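Local coordinates for glycine betaine/carnitine/choline ABC transporter%2C ATP-binding protein%2C putative (Staphylococcus aureus, PDB 5IIP), which probably hydrolyses ATP to drive osmolyte uptake through the OpuC system, which the second messenger c-di-AMP inhibits, and carries tandem CBS domains likely to serve regulation, at residues P44-A49 and Q135-L140; H76-L81 and S95-M100; H103-Q108 and R123-V128. All coordinates share one frame; numbering follows the deposited sequence.

Interaction 1. Residues P44-A49 and Q135-L140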
# COMPACT_ATOMS: atom_id res chain seq x y z
N PRO D 44 -14.22 7.50 8.99
CA PRO D 44 -13.00 8.05 8.43
C PRO D 44 -13.06 9.49 8.05
O PRO D 44 -14.10 10.02 7.80
CB PRO D 44 -12.77 7.20 7.20
CG PRO D 44 -14.00 6.47 6.96
CD PRO D 44 -15.01 6.80 7.98
N ILE D 45 -11.90 10.10 7.98
CA ILE D 45 -11.74 11.47 7.59
C ILE D 45 -11.36 11.45 6.15
O ILE D 45 -10.47 10.75 5.76
CB ILE D 45 -10.62 12.13 8.37
CG1 ILE D 45 -10.90 12.02 9.85
CG2 ILE D 45 -10.45 13.57 7.95
CD1 ILE D 45 -12.03 12.89 10.32
N THR D 46 -12.05 12.23 5.34
CA THR D 46 -11.82 12.20 3.94
C THR D 46 -11.60 13.52 3.33
O THR D 46 -11.73 14.52 3.96
CB THR D 46 -13.00 11.58 3.21
OG1 THR D 46 -14.16 12.36 3.41
CG2 THR D 46 -13.26 10.26 3.71
N ILE D 47 -11.21 13.45 2.07
CA ILE D 47 -10.99 14.60 1.25
C ILE D 47 -11.42 14.26 -0.15
O ILE D 47 -11.20 13.17 -0.59
CB ILE D 47 -9.54 15.08 1.27
CG1 ILE D 47 -9.47 16.49 0.76
CG2 ILE D 47 -8.64 14.21 0.44
CD1 ILE D 47 -8.12 17.11 0.82
N GLN D 48 -12.03 15.19 -0.84
CA GLN D 48 -12.46 14.95 -2.18
C GLN D 48 -11.27 14.98 -3.09
O GLN D 48 -10.30 15.61 -2.79
CB GLN D 48 -13.54 15.92 -2.58
CG GLN D 48 -14.74 15.84 -1.70
CD GLN D 48 -15.70 14.76 -2.08
OE1 GLN D 48 -15.93 14.52 -3.23
NE2 GLN D 48 -16.29 14.16 -1.12
N ALA D 49 -11.35 14.29 -4.19
CA ALA D 49 -10.26 14.18 -5.15
C ALA D 49 -9.82 15.45 -5.83
O ALA D 49 -8.70 15.58 -6.22
CB ALA D 49 -10.57 13.14 -6.18
N GLN D 135 -17.15 -0.68 -3.56
CA GLN D 135 -15.87 -0.02 -3.38
C GLN D 135 -16.03 1.33 -2.77
O GLN D 135 -15.24 2.19 -2.98
N ARG D 136 -17.08 1.47 -1.98
CA ARG D 136 -17.41 2.71 -1.32
C ARG D 136 -16.96 2.69 0.13
O ARG D 136 -17.23 1.77 0.85
CB ARG D 136 -18.91 2.93 -1.42
CG ARG D 136 -19.37 3.20 -2.82
N LEU D 137 -16.28 3.75 0.52
CA LEU D 137 -15.73 3.87 1.85
C LEU D 137 -16.76 4.18 2.89
O LEU D 137 -17.37 5.21 2.87
CB LEU D 137 -14.69 4.99 1.87
CG LEU D 137 -14.13 5.43 3.19
CD1 LEU D 137 -13.22 4.41 3.79
CD2 LEU D 137 -13.37 6.69 2.99
N VAL D 138 -16.96 3.25 3.79
CA VAL D 138 -17.93 3.43 4.81
C VAL D 138 -17.36 3.46 6.22
O VAL D 138 -17.99 3.95 7.12
CB VAL D 138 -18.92 2.31 4.71
CG1 VAL D 138 -18.19 1.01 4.87
CG2 VAL D 138 -19.99 2.45 5.75
N GLY D 139 -16.18 2.92 6.39
CA GLY D 139 -15.57 2.88 7.69
C GLY D 139 -14.09 2.67 7.75
O GLY D 139 -13.45 2.45 6.77
N LEU D 140 -13.54 2.75 8.95
CA LEU D 140 -12.13 2.55 9.16
C LEU D 140 -11.78 1.72 10.38
O LEU D 140 -12.31 1.92 11.45
CB LEU D 140 -11.45 3.89 9.32
CG LEU D 140 -9.96 3.83 9.58
CD1 LEU D 140 -9.30 3.38 8.32
CD2 LEU D 140 -9.41 5.15 10.02

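Interaction 2. Residues H76-L81 and S95-M100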
# COMPACT_ATOMS: atom_id res chain seq x y z
N HIS D 76 -16.25 6.64 -3.71
CA HIS D 76 -15.44 5.50 -3.99
C HIS D 76 -14.09 5.82 -3.48
O HIS D 76 -13.65 6.93 -3.57
CB HIS D 76 -15.32 5.26 -5.45
CG HIS D 76 -16.60 4.93 -6.12
ND1 HIS D 76 -17.12 5.68 -7.14
CD2 HIS D 76 -17.46 3.91 -5.94
CE1 HIS D 76 -18.24 5.14 -7.56
NE2 HIS D 76 -18.47 4.07 -6.85
N LEU D 77 -13.42 4.83 -2.93
CA LEU D 77 -12.10 5.01 -2.41
C LEU D 77 -11.09 5.02 -3.51
O LEU D 77 -11.04 4.14 -4.30
CB LEU D 77 -11.77 3.90 -1.45
CG LEU D 77 -10.41 3.96 -0.82
CD1 LEU D 77 -10.34 5.06 0.19
CD2 LEU D 77 -10.11 2.66 -0.14
N LEU D 78 -10.30 6.06 -3.54
CA LEU D 78 -9.30 6.19 -4.53
C LEU D 78 -7.91 6.25 -3.98
O LEU D 78 -6.99 5.90 -4.65
CB LEU D 78 -9.53 7.46 -5.33
CG LEU D 78 -10.88 7.77 -5.94
CD1 LEU D 78 -10.77 9.07 -6.66
CD2 LEU D 78 -11.35 6.73 -6.90
N GLY D 79 -7.75 6.74 -2.78
CA GLY D 79 -6.43 6.90 -2.24
C GLY D 79 -6.25 7.10 -0.78
O GLY D 79 -7.16 7.17 -0.03
N PHE D 80 -4.99 7.22 -0.41
CA PHE D 80 -4.60 7.40 0.95
C PHE D 80 -3.49 8.43 1.11
O PHE D 80 -2.58 8.47 0.32
CB PHE D 80 -4.16 6.04 1.48
CG PHE D 80 -3.70 6.04 2.88
CD1 PHE D 80 -4.59 5.87 3.90
CD2 PHE D 80 -2.39 6.19 3.18
CE1 PHE D 80 -4.18 5.86 5.19
CE2 PHE D 80 -1.97 6.19 4.47
CZ PHE D 80 -2.86 6.02 5.48
N LEU D 81 -3.59 9.25 2.13
CA LEU D 81 -2.57 10.24 2.42
C LEU D 81 -2.17 10.32 3.88
O LEU D 81 -2.99 10.28 4.73
CB LEU D 81 -3.03 11.61 2.02
CG LEU D 81 -3.30 11.93 0.58
CD1 LEU D 81 -4.20 13.13 0.52
CD2 LEU D 81 -2.01 12.23 -0.11
N SER D 95 0.40 17.43 -7.46
CA SER D 95 -1.03 17.42 -7.25
C SER D 95 -1.46 16.38 -6.24
O SER D 95 -0.69 15.56 -5.86
CB SER D 95 -1.76 17.18 -8.55
OG SER D 95 -1.45 15.92 -9.07
N LEU D 96 -2.69 16.46 -5.81
CA LEU D 96 -3.19 15.52 -4.86
C LEU D 96 -3.27 14.11 -5.41
O LEU D 96 -2.87 13.18 -4.78
CB LEU D 96 -4.56 15.97 -4.38
CG LEU D 96 -5.33 15.18 -3.36
CD1 LEU D 96 -6.19 16.07 -2.51
CD2 LEU D 96 -6.20 14.16 -4.02
N ARG D 97 -3.79 13.98 -6.60
CA ARG D 97 -3.92 12.69 -7.22
C ARG D 97 -2.58 12.06 -7.50
O ARG D 97 -2.44 10.87 -7.40
CB ARG D 97 -4.78 12.77 -8.47
CG ARG D 97 -6.21 13.23 -8.20
CD ARG D 97 -7.09 13.25 -9.45
NE ARG D 97 -7.47 11.90 -9.79
CZ ARG D 97 -8.70 11.45 -9.78
NH1 ARG D 97 -9.69 12.25 -9.50
NH2 ARG D 97 -8.91 10.20 -10.08
N ASP D 98 -1.59 12.84 -7.85
CA ASP D 98 -0.29 12.30 -8.15
C ASP D 98 0.49 11.93 -6.91
O ASP D 98 1.49 11.25 -7.00
CB ASP D 98 0.53 13.24 -9.05
CG ASP D 98 0.24 13.05 -10.51
OD1 ASP D 98 0.20 11.93 -11.01
OD2 ASP D 98 0.05 14.05 -11.20
N THR D 99 0.04 12.40 -5.77
CA THR D 99 0.69 12.15 -4.53
C THR D 99 0.12 11.05 -3.72
O THR D 99 0.80 10.45 -2.92
CB THR D 99 0.58 13.38 -3.67
OG1 THR D 99 0.98 14.49 -4.44
CG2 THR D 99 1.43 13.30 -2.47
N MET D 100 -1.14 10.80 -3.91
CA MET D 100 -1.80 9.78 -3.16
C MET D 100 -1.31 8.39 -3.50
O MET D 100 -0.78 8.13 -4.56
CB MET D 100 -3.30 9.89 -3.32
CG MET D 100 -3.85 9.51 -4.66
SD MET D 100 -5.60 9.61 -4.80
CE MET D 100 -5.75 9.33 -6.50

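Interaction 3. Residues H103-Q108 and R123-V128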
# COMPACT_ATOMS: atom_id res chain seq x y z
N HIS D 103 -2.36 1.92 -3.48
CA HIS D 103 -2.30 0.51 -3.16
C HIS D 103 -2.49 0.33 -1.70
O HIS D 103 -1.64 0.53 -0.91
CB HIS D 103 -0.99 -0.05 -3.64
CG HIS D 103 -0.82 0.10 -5.10
ND1 HIS D 103 -1.47 -0.69 -6.00
CD2 HIS D 103 -0.13 0.99 -5.83
CE1 HIS D 103 -1.17 -0.32 -7.22
NE2 HIS D 103 -0.36 0.71 -7.14
N ILE D 104 -3.68 -0.07 -1.38
CA ILE D 104 -4.09 -0.18 -0.03
C ILE D 104 -4.74 -1.49 0.28
O ILE D 104 -5.35 -2.09 -0.56
CB ILE D 104 -5.15 0.90 0.26
CG1 ILE D 104 -4.95 2.17 -0.53
CG2 ILE D 104 -5.12 1.29 1.70
CD1 ILE D 104 -6.16 3.06 -0.53
N TYR D 105 -4.63 -1.90 1.54
CA TYR D 105 -5.23 -3.12 2.03
C TYR D 105 -6.56 -2.73 2.59
O TYR D 105 -6.64 -1.88 3.41
CB TYR D 105 -4.33 -3.77 3.09
CG TYR D 105 -4.97 -4.83 3.92
CD1 TYR D 105 -5.52 -5.93 3.35
CD2 TYR D 105 -4.99 -4.74 5.26
CE1 TYR D 105 -6.11 -6.90 4.10
CE2 TYR D 105 -5.58 -5.71 6.02
CZ TYR D 105 -6.13 -6.78 5.41
OH TYR D 105 -6.71 -7.74 6.16
N THR D 106 -7.61 -3.36 2.12
CA THR D 106 -8.95 -3.04 2.53
C THR D 106 -9.73 -4.24 2.86
O THR D 106 -9.35 -5.31 2.51
CB THR D 106 -9.75 -2.34 1.42
OG1 THR D 106 -9.92 -3.23 0.33
CG2 THR D 106 -9.05 -1.17 0.94
N VAL D 107 -10.85 -4.06 3.52
CA VAL D 107 -11.73 -5.15 3.81
C VAL D 107 -13.19 -4.78 3.70
O VAL D 107 -13.56 -3.65 3.89
CB VAL D 107 -11.48 -5.74 5.17
CG1 VAL D 107 -10.06 -6.20 5.26
CG2 VAL D 107 -11.79 -4.75 6.22
N GLN D 108 -13.99 -5.77 3.34
CA GLN D 108 -15.42 -5.65 3.15
C GLN D 108 -16.15 -5.55 4.44
O GLN D 108 -15.74 -6.06 5.43
CB GLN D 108 -15.95 -6.82 2.36
CG GLN D 108 -15.48 -6.84 0.94
CD GLN D 108 -16.17 -5.80 0.10
OE1 GLN D 108 -17.21 -5.30 0.47
NE2 GLN D 108 -15.60 -5.47 -1.03
N ARG D 123 1.01 -7.67 10.14
CA ARG D 123 1.57 -6.68 9.29
C ARG D 123 1.69 -5.38 10.00
O ARG D 123 1.24 -5.22 11.09
CB ARG D 123 0.71 -6.47 8.07
CG ARG D 123 0.25 -7.70 7.38
CD ARG D 123 1.20 -8.12 6.31
NE ARG D 123 0.53 -9.00 5.38
CZ ARG D 123 1.11 -10.00 4.73
NH1 ARG D 123 2.38 -10.27 4.91
NH2 ARG D 123 0.39 -10.72 3.91
N ASN D 124 2.29 -4.44 9.34
CA ASN D 124 2.49 -3.15 9.90
C ASN D 124 1.52 -2.10 9.44
O ASN D 124 1.69 -0.94 9.72
CB ASN D 124 3.89 -2.70 9.61
CG ASN D 124 4.44 -1.84 10.68
OD1 ASN D 124 4.01 -1.91 11.82
ND2 ASN D 124 5.37 -1.00 10.33
N VAL D 125 0.47 -2.50 8.76
CA VAL D 125 -0.47 -1.55 8.24
C VAL D 125 -1.37 -0.99 9.30
O VAL D 125 -2.13 -1.69 9.93
CB VAL D 125 -1.33 -2.24 7.19
CG1 VAL D 125 -0.49 -2.64 6.01
CG2 VAL D 125 -1.99 -3.45 7.80
N ARG D 126 -1.22 0.31 9.50
CA ARG D 126 -1.95 1.14 10.46
C ARG D 126 -3.43 1.45 10.26
O ARG D 126 -4.17 1.49 11.20
CB ARG D 126 -1.22 2.45 10.65
CG ARG D 126 0.23 2.27 10.99
CD ARG D 126 0.97 3.58 11.01
NE ARG D 126 2.35 3.42 11.42
CZ ARG D 126 2.74 3.12 12.65
NH1 ARG D 126 4.01 3.01 12.91
NH2 ARG D 126 1.87 2.92 13.61
N ASN D 127 -3.85 1.72 9.04
CA ASN D 127 -5.24 2.06 8.78
C ASN D 127 -5.84 1.17 7.75
O ASN D 127 -5.42 1.19 6.63
CB ASN D 127 -5.32 3.47 8.26
CG ASN D 127 -4.69 4.44 9.17
OD1 ASN D 127 -3.60 4.91 8.91
ND2 ASN D 127 -5.34 4.73 10.24
N VAL D 128 -6.83 0.40 8.12
CA VAL D 128 -7.47 -0.47 7.18
C VAL D 128 -8.87 0.00 6.83
O VAL D 128 -9.80 -0.13 7.58
CB VAL D 128 -7.56 -1.87 7.77
CG1 VAL D 128 -7.98 -2.87 6.73
CG2 VAL D 128 -6.24 -2.27 8.36

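Interaction 1. Residues P44-A49 and Q135-L140
Pro44 lays its ring against the backbone and side chains of 137-140, and this is the closely packed end of the contact. CG is the atom most engaged: it lies 3.9 Å from Leu137 CD1 and equally near, 3.9 Å, to Gly139 C, so that it meets a leucine branch and bare backbone at once. Pro44 CD rests 4.0 Å from Gly139 CA. Next to CG, Pro44 CB meets Leu140 CB at 4.1 Å. Leu137 and Pro44 run past one another in opposite directions, whereas Thr46 and Leu137 approach tip to tip, with Thr46 CG2 3.6 Å from Leu137 CD2. The methyl, not the hydroxyl, makes this touch because CG2 stands beside the backbone N, opposite the carbonyl carbon, while OG1 lies between the backbone N and the carbonyl carbon (chi1 62°). Leu137 thus divides its branches, CD1 meeting Pro44 and CD2 meeting Thr46, from a CG set anti to N by chi1 171°.

Away from this wedge the contact thins out. Val138 is exposed, its CB pointing away, and only its carbonyl comes near the proline ring. Behind the contact, Ile45 and Ile47 pack on helix 53-63. The two segments are joined by apolar contact rather than by hydrogen bonds. Backbone hydrogen bonds join Ile45 and Ile47 to Phe69, and Ile47 also to Val71, while strand 137-140 pairs with 127-131, where Val138 and Gly139 face one residue in a classic beta bulge. Gln135 and Leu137 also bond across, backbone to backbone, to Leu77 and Asn75 of the other half. Two three-stranded sheets meeting through such side chains, one from each CBS domain, are characteristic of the tandem CBS pair, or Bateman module.

Interaction 2. Residues H76-L81 and S95-M100
Leu96 O is gripped by two backbone amides, Met100 N at 3.1 Å and Thr99 N at 3.2 Å, which close the short turn from which Met100 reaches strand 77-82. At the start of this short, loosely formed helical turn Ser95 acts as N-cap, its OG accepting a weak bond from Asp98 N.

Across the contact Met100 does most of the work. Its CG occupies the position between the backbone N and carbonyl carbon (chi1 71°), and beyond it the chain is extended, so the thioether runs along the strand: SD lies 3.8 Å from Gly79 CA and 4.0 Å from Leu78 O. The sulfur takes up the space over Gly79 that a side chain would otherwise fill. Farther along, Leu81 CD2 packs 3.9 Å from Met100 CA. On the exposed side, Leu78 CD1 touches Arg97 NH2 obliquely at 4.1 Å, the arginine chain bending at chi3.

Val70 of strand 67-71 touches Leu81, Leu96 and Met100, and it also faces both Leu78 and Gly79, which form a classic beta bulge. The arrangement is that of the short helix 96-99 packed over the bulged outermost strand of the first CBS sheet.

Interaction 3. Residues H103-Q108 and R123-V128
Tyr105 and Val128 form the centre of the contact. Val128 CG1 lies 3.8 Å from Tyr105 CE2 and 3.7 Å from Tyr105 O, so one methyl touches both the ring and the main chain of the same residue. With CG1 trans to the Val128 backbone N (chi1 -169°), that methyl also meets Val107 CG1, at 4.2 Å. The Val125 and Tyr105 side chains cross at about a right angle, Val125 CG2 lying 4.1 Å from Tyr105 CD2. The two valine methyls both sit near CD2 but come from opposite sides of the ring plane.

Outside this first shell, the ring packs on Ser116, Thr119 and Ile120 of helix 114-122. The backbones are set by the sheet: Val107 makes backbone hydrogen bonds with Pro129 and Val131, and Val128 with Ile141 of strand 137-142. Farther out lies the dimer partner. Gln102 of the second subunit packs on Tyr105, His103 of that subunit packs on Val125, and Arg123 makes a salt bridge to its Asp85, so the outer side of the contact borders the subunit interface.

Strand 107-108, helix 114-122 and parallel strand 127-131 make up a beta-alpha-beta crossover, the unit at the heart of the CBS fold, here in the second domain.

In the fold
Interactions 2 and 3 follow one another along the chain, and both are nested in the loop closed by interaction 1. The three centres form a triangle, about 11 Å (1 to 2), 13 Å (1 to 3) and 15 Å (2 to 3) on its sides. Interaction 1 meets interaction 2 through a probable hydrogen bond from Leu77 N to Gln135 O, 3.2 Å, and interaction 3 where Leu140 CD1 lies 3.6 Å from Val128 O. Ile104 CD1 packs 4.0 Å from Leu77 CD2, joining interactions 2 and 3. Interaction 1 brings the two sheets together, interaction 2 packs helix 96-99 on the first, and interaction 3 belongs to the second CBS domain; in relatives, clefts between paired CBS domains commonly bind nucleotides.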